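Local coordinates for VC0179-like protein (Escherichia coli, PDB 4XJ6) that probably joins nucleoside triphosphates into a cyclic dinucleotide, as a bacterial homolog of cyclic GMP-AMP synthase that carries magnesium ions in its active site, at residues Lys240-Leu245 with Trp252-Pro257; Met136-Phe141 with Met194-Lys199. All coordinates share one frame; numbering follows the deposited sequence.

Interaction 1. Residues Lys240-Leu245 with Trp252-Pro257. With GH3 (3'-deoxy-guanosine-5'-triphosphate), chain E; GH3 (3'-deoxy-guanosine-5'-triphosphate), chain D.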
# COMPACT_ATOMS: atom_id res chain seq x y z
N LYS A 240 13.43 3.87 -14.72
CA LYS A 240 12.70 3.26 -15.83
C LYS A 240 11.53 2.41 -15.33
O LYS A 240 10.85 1.77 -16.13
CB LYS A 240 13.64 2.41 -16.68
CG LYS A 240 14.72 3.19 -17.40
CD LYS A 240 14.25 3.68 -18.75
CE LYS A 240 15.41 4.21 -19.58
NZ LYS A 240 15.00 4.52 -20.98
N VAL A 241 11.31 2.41 -14.02
CA VAL A 241 10.16 1.72 -13.44
C VAL A 241 8.92 2.59 -13.58
O VAL A 241 8.68 3.48 -12.77
CB VAL A 241 10.39 1.36 -11.96
CG1 VAL A 241 9.19 0.61 -11.41
CG2 VAL A 241 11.66 0.53 -11.79
N ASN A 242 8.14 2.33 -14.62
CA ASN A 242 6.98 3.16 -14.94
C ASN A 242 5.67 2.62 -14.37
O ASN A 242 5.29 1.48 -14.62
CB ASN A 242 6.86 3.31 -16.45
CG ASN A 242 7.86 4.30 -17.02
OD1 ASN A 242 7.54 5.46 -17.27
ND2 ASN A 242 9.09 3.84 -17.22
N LEU A 243 4.98 3.45 -13.59
CA LEU A 243 3.68 3.11 -13.05
C LEU A 243 2.57 3.54 -14.00
O LEU A 243 2.52 4.69 -14.43
CB LEU A 243 3.48 3.75 -11.68
CG LEU A 243 2.16 3.47 -10.95
CD1 LEU A 243 2.03 1.98 -10.68
CD2 LEU A 243 2.08 4.28 -9.65
N ALA A 244 1.68 2.61 -14.33
CA ALA A 244 0.54 2.93 -15.19
C ALA A 244 -0.58 3.58 -14.38
O ALA A 244 -1.07 3.00 -13.41
CB ALA A 244 0.04 1.68 -15.90
N LEU A 245 -0.97 4.78 -14.78
CA LEU A 245 -1.97 5.55 -14.06
C LEU A 245 -3.38 5.33 -14.62
O LEU A 245 -3.55 5.14 -15.82
CB LEU A 245 -1.62 7.04 -14.08
CG LEU A 245 -0.25 7.38 -13.50
CD1 LEU A 245 0.05 8.86 -13.65
CD2 LEU A 245 -0.18 6.97 -12.04
N TRP A 252 1.67 7.51 -17.78
CA TRP A 252 2.70 6.85 -17.00
C TRP A 252 3.32 7.79 -15.97
O TRP A 252 3.34 9.01 -16.15
CB TRP A 252 3.81 6.31 -17.91
CG TRP A 252 3.36 5.26 -18.89
CD1 TRP A 252 2.99 5.45 -20.18
CD2 TRP A 252 3.24 3.85 -18.64
NE1 TRP A 252 2.64 4.26 -20.77
CE2 TRP A 252 2.79 3.26 -19.84
CE3 TRP A 252 3.47 3.03 -17.53
CZ2 TRP A 252 2.57 1.88 -19.96
CZ3 TRP A 252 3.24 1.67 -17.65
CH2 TRP A 252 2.80 1.11 -18.85
N SER A 253 3.81 7.21 -14.88
CA SER A 253 4.58 7.94 -13.88
C SER A 253 5.77 7.10 -13.43
O SER A 253 5.60 5.97 -12.97
CB SER A 253 3.70 8.31 -12.68
OG SER A 253 4.48 8.89 -11.64
N VAL A 254 6.97 7.66 -13.56
CA VAL A 254 8.16 6.98 -13.08
C VAL A 254 8.15 6.96 -11.56
O VAL A 254 8.33 8.00 -10.91
CB VAL A 254 9.45 7.65 -13.59
CG1 VAL A 254 10.67 7.03 -12.93
CG2 VAL A 254 9.55 7.53 -15.11
N SER A 255 7.92 5.78 -10.99
CA SER A 255 7.84 5.63 -9.55
C SER A 255 8.22 4.22 -9.11
O SER A 255 7.40 3.30 -9.13
CB SER A 255 6.42 5.96 -9.07
OG SER A 255 6.29 5.76 -7.67
N ASP A 256 9.48 4.04 -8.73
CA ASP A 256 9.97 2.75 -8.26
C ASP A 256 9.71 2.63 -6.77
O ASP A 256 10.29 3.37 -5.97
CB ASP A 256 11.46 2.59 -8.56
CG ASP A 256 11.95 1.17 -8.36
OD1 ASP A 256 11.18 0.33 -7.85
OD2 ASP A 256 13.11 0.88 -8.70
N PRO A 257 8.84 1.68 -6.38
CA PRO A 257 8.52 1.44 -4.97
C PRO A 257 9.74 0.97 -4.17
O PRO A 257 9.79 1.15 -2.95
CB PRO A 257 7.46 0.33 -5.03
CG PRO A 257 7.69 -0.33 -6.35
CD PRO A 257 8.11 0.77 -7.27
O3A GH3 E . -5.20 4.64 -2.23
PA GH3 E . -4.22 5.23 -3.37
O1A GH3 E . -3.34 6.29 -2.74
O2A GH3 E . -4.98 5.77 -4.55
O5' GH3 E . -3.31 3.97 -3.78
C5' GH3 E . -3.17 2.87 -2.92
C4' GH3 E . -2.09 1.94 -3.46
O4' GH3 E . -1.54 2.50 -4.63
C3' GH3 E . -0.93 1.73 -2.50
C2' GH3 E . 0.26 1.56 -3.43
O2' GH3 E . 0.52 0.19 -3.65
C1' GH3 E . -0.16 2.21 -4.74
N9 GH3 E . 0.52 3.50 -4.87
C8 GH3 E . -0.02 4.69 -4.46
N7 GH3 E . 0.85 5.68 -4.74
C5 GH3 E . 1.94 5.13 -5.33
C6 GH3 E . 3.11 5.71 -5.81
O6 GH3 E . 3.27 6.93 -5.72
N1 GH3 E . 4.08 4.91 -6.38
C2 GH3 E . 3.88 3.55 -6.47
N2 GH3 E . 4.82 2.79 -7.02
N3 GH3 E . 2.71 2.99 -5.99
C4 GH3 E . 1.75 3.76 -5.43
PG GH3 D . -0.26 0.22 5.01
O1G GH3 D . -1.15 1.25 5.65
O2G GH3 D . -0.81 -0.20 3.67
O3G GH3 D . -0.19 -1.00 5.90
O3B GH3 D . 1.21 0.86 4.85
PB GH3 D . 1.99 0.90 3.44
O1B GH3 D . 3.47 1.02 3.70
O2B GH3 D . 1.75 -0.35 2.63
O3A GH3 D . 1.46 2.24 2.71
PA GH3 D . 0.58 2.21 1.36
O1A GH3 D . -0.29 3.44 1.33
O2A GH3 D . -0.25 0.96 1.26
O5' GH3 D . 1.62 2.25 0.14
C5' GH3 D . 2.31 1.09 -0.27
C4' GH3 D . 3.49 1.50 -1.14
O4' GH3 D . 3.05 2.38 -2.15
C3' GH3 D . 4.59 2.22 -0.38
C2' GH3 D . 5.14 3.19 -1.40
O2' GH3 D . 6.26 2.63 -2.04
C1' GH3 D . 4.02 3.38 -2.42
N9 GH3 D . 3.39 4.69 -2.20
C8 GH3 D . 2.18 4.89 -1.59
N7 GH3 D . 1.92 6.22 -1.56
C5 GH3 D . 2.96 6.86 -2.16
C6 GH3 D . 3.21 8.20 -2.41
O6 GH3 D . 2.39 9.06 -2.06
N1 GH3 D . 4.37 8.58 -3.05
C2 GH3 D . 5.28 7.62 -3.45
N2 GH3 D . 6.40 7.99 -4.07
N3 GH3 D . 5.02 6.29 -3.20
C4 GH3 D . 3.89 5.91 -2.57
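In the β-hairpin of strands 242-244 and 252-254, beside a bound guanine, Leu-243 and Ser-253 form an antiparallel hydrogen-bonded pair: Leu-243 N gives a straight bond (165°) to Ser-253 O at 2.7 Å, and Ser-253 N returns one to Leu-243 O at 2.9 Å. Ser-255 N continues the ladder to Val-241 O at 3.0 Å. On the face of Asn-242, Ala-244 and Trp-252, the indole packs obliquely against its neighbours, CE3 lying 3.6 Å from Asn-242 CB and CZ3 reaching Ala-244 CB. The Asn-242 amide stands nearly perpendicular to the indole (86°), and its OD1 meets Val-254 CG2. Leu-243, on the other face, and Ser-255, just past the second strand, meet the nucleotide of chain E. Ser-255 holds OG trans to its own backbone N (chi1 177°), which carries the hydroxyl to the guanine, where it accepts a bond from N1 at 2.7 Å. Leu-243 CD2 adds an apolar contact, 3.7 Å from C2 of the same base. At the open end of the hairpin, Val-241 CG2 rests against the carboxylate of Asp-256, which N-caps helix 257-271 through Lys-258 N. Strand 188-198 flanks strand 242-244 in the sheet, while Ala-244 and Trp-252 pack on Leu-153 and Leu-152 of helix 149-166.

Interaction 2. Residues Met136-Phe141 with Met194-Lys199. With GH3 (3'-deoxy-guanosine-5'-triphosphate), chain E.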
# COMPACT_ATOMS: atom_id res chain seq x y z
N MET A 136 5.64 -5.78 -16.07
CA MET A 136 5.79 -6.32 -17.42
C MET A 136 7.10 -5.88 -18.05
O MET A 136 7.28 -4.69 -18.34
CB MET A 136 4.61 -5.91 -18.30
CG MET A 136 4.65 -6.52 -19.70
SD MET A 136 4.58 -8.32 -19.66
CE MET A 136 4.80 -8.71 -21.39
N PRO A 137 8.02 -6.82 -18.27
CA PRO A 137 9.26 -6.55 -19.00
C PRO A 137 8.99 -6.18 -20.45
O PRO A 137 8.26 -6.89 -21.15
CB PRO A 137 10.03 -7.88 -18.90
CG PRO A 137 9.41 -8.59 -17.74
CD PRO A 137 7.97 -8.20 -17.75
N MET A 138 9.57 -5.08 -20.91
CA MET A 138 9.33 -4.61 -22.26
C MET A 138 10.39 -3.59 -22.66
O MET A 138 11.17 -3.14 -21.83
CB MET A 138 7.94 -3.97 -22.37
CG MET A 138 7.84 -2.64 -21.65
SD MET A 138 6.18 -1.93 -21.70
CE MET A 138 5.27 -3.12 -20.71
N THR A 139 10.40 -3.23 -23.94
CA THR A 139 11.21 -2.10 -24.38
C THR A 139 10.67 -0.84 -23.72
O THR A 139 9.48 -0.53 -23.83
CB THR A 139 11.20 -1.94 -25.92
OG1 THR A 139 11.74 -3.11 -26.53
CG2 THR A 139 12.02 -0.73 -26.32
N VAL A 140 11.54 -0.12 -23.02
CA VAL A 140 11.16 1.15 -22.42
C VAL A 140 12.01 2.28 -23.00
O VAL A 140 13.19 2.41 -22.69
CB VAL A 140 11.30 1.13 -20.88
CG1 VAL A 140 11.07 2.52 -20.30
CG2 VAL A 140 10.34 0.12 -20.28
N PHE A 141 11.38 3.10 -23.83
CA PHE A 141 12.07 4.21 -24.46
C PHE A 141 12.27 5.35 -23.46
O PHE A 141 11.79 5.28 -22.33
CB PHE A 141 11.30 4.70 -25.68
CG PHE A 141 11.03 3.63 -26.70
CD1 PHE A 141 12.06 3.13 -27.48
CD2 PHE A 141 9.75 3.14 -26.89
CE1 PHE A 141 11.82 2.15 -28.42
CE2 PHE A 141 9.50 2.16 -27.83
CZ PHE A 141 10.53 1.66 -28.60
N MET A 194 0.24 -1.47 -11.66
CA MET A 194 0.80 -2.07 -12.87
C MET A 194 2.05 -1.32 -13.32
O MET A 194 2.02 -0.11 -13.52
CB MET A 194 -0.24 -2.07 -13.99
CG MET A 194 0.26 -2.66 -15.30
SD MET A 194 0.43 -4.45 -15.23
CE MET A 194 1.80 -4.70 -16.36
N TYR A 195 3.15 -2.05 -13.48
CA TYR A 195 4.42 -1.44 -13.84
C TYR A 195 4.95 -1.91 -15.18
O TYR A 195 4.75 -3.06 -15.58
CB TYR A 195 5.47 -1.72 -12.77
CG TYR A 195 5.16 -1.15 -11.41
CD1 TYR A 195 5.55 0.13 -11.07
CD2 TYR A 195 4.47 -1.91 -10.47
CE1 TYR A 195 5.27 0.65 -9.82
CE2 TYR A 195 4.18 -1.40 -9.22
CZ TYR A 195 4.58 -0.12 -8.90
OH TYR A 195 4.30 0.40 -7.66
N ALA A 196 5.66 -1.01 -15.86
CA ALA A 196 6.45 -1.36 -17.02
C ALA A 196 7.93 -1.18 -16.69
O ALA A 196 8.32 -0.16 -16.12
CB ALA A 196 6.06 -0.52 -18.22
N ILE A 197 8.74 -2.18 -17.02
CA ILE A 197 10.17 -2.16 -16.72
C ILE A 197 10.98 -2.66 -17.91
O ILE A 197 10.47 -3.44 -18.72
CB ILE A 197 10.49 -3.01 -15.47
CG1 ILE A 197 9.91 -4.42 -15.63
CG2 ILE A 197 9.95 -2.35 -14.22
CD1 ILE A 197 10.19 -5.34 -14.45
N PRO A 198 12.24 -2.20 -18.04
CA PRO A 198 13.11 -2.64 -19.14
C PRO A 198 13.31 -4.14 -19.17
O PRO A 198 13.29 -4.79 -18.12
CB PRO A 198 14.43 -1.93 -18.83
CG PRO A 198 14.04 -0.73 -18.08
CD PRO A 198 12.86 -1.14 -17.24
N LYS A 199 13.51 -4.69 -20.36
CA LYS A 199 13.61 -6.13 -20.55
C LYS A 199 15.05 -6.62 -20.58
O LYS A 199 15.31 -7.82 -20.68
CB LYS A 199 12.91 -6.52 -21.85
CG LYS A 199 13.58 -5.97 -23.10
CD LYS A 199 12.70 -6.14 -24.32
CE LYS A 199 13.49 -5.91 -25.60
NZ LYS A 199 14.05 -4.54 -25.69
O3A GH3 E . -5.20 4.64 -2.23
PA GH3 E . -4.22 5.23 -3.37
O1A GH3 E . -3.34 6.29 -2.74
O2A GH3 E . -4.98 5.77 -4.55
O5' GH3 E . -3.31 3.97 -3.78
C5' GH3 E . -3.17 2.87 -2.92
C4' GH3 E . -2.09 1.94 -3.46
O4' GH3 E . -1.54 2.50 -4.63
C3' GH3 E . -0.93 1.73 -2.50
C2' GH3 E . 0.26 1.56 -3.43
O2' GH3 E . 0.52 0.19 -3.65
C1' GH3 E . -0.16 2.21 -4.74
N9 GH3 E . 0.52 3.50 -4.87
C8 GH3 E . -0.02 4.69 -4.46
N7 GH3 E . 0.85 5.68 -4.74
C5 GH3 E . 1.94 5.13 -5.33
C6 GH3 E . 3.11 5.71 -5.81
O6 GH3 E . 3.27 6.93 -5.72
N1 GH3 E . 4.08 4.91 -6.38
C2 GH3 E . 3.88 3.55 -6.47
N2 GH3 E . 4.82 2.79 -7.02
N3 GH3 E . 2.71 2.99 -5.99
C4 GH3 E . 1.75 3.76 -5.43
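The ammonium of Lys-199 donates a hydrogen bond from NZ to Thr-139 OG1 at 2.8 Å, just past a parallel pairing of strands 128-138 and 188-198 in the central sheet of the nucleotidyltransferase fold. The two side chains run side by side. A bend at the end of the lysine (chi4 -61°) brings its amine to the hydroxyl, while CD lies against the backbone of Met-138 and Thr-139. In the strands proper, Met-136 N binds Tyr-195 O at 2.9 Å and Ile-197 N reaches back to Met-136 O; Met-138 N then binds Ile-197 O at 2.9 Å. Pro-137, which lacks an N-H, still joins the pairing through a CA-H...O contact to Ile-197 O. Methionine side chains gather near Ala-196: the end of Met-138 bends back so that CE touches Ala-196 CB at 3.7 Å, and Met-194 CE touches Met-136 CB at 3.6 Å. Helix 149-166 packs on Met-138 and Met-194. Tyr-195 instead serves the ligand pocket; its ring stacks with Tyr-135, its hydroxyl also bonds Gln-110, and OH accepts a hydrogen bond from N2 of the guanine of chain E, and that N2 lies at the edge of the tyrosine ring, in its plane.

Interactions 1 and 2 are neighbouring strand pairings of one mixed sheet, both largely buried, joined where strand 188-198 of interaction 2 lies beside strand 242-244 of interaction 1. Asn-242 O and Ala-244 N probably bond to Ala-196 N and Met-194 O, so the antiparallel hairpin of interaction 1 is stitched to the parallel pair of interaction 2, and helix 149-166 packs against both. The general lesson lies in how the chemistry follows position. At 240-245 with 252-257, a serine hydroxyl and a leucine methyl meet the base; at 136-141 with 194-199, methionine packing prevails, with a lysine-threonine bond at the partly exposed end. Tyr-195 and Ser-255, one from each contact, recognise the same guanine.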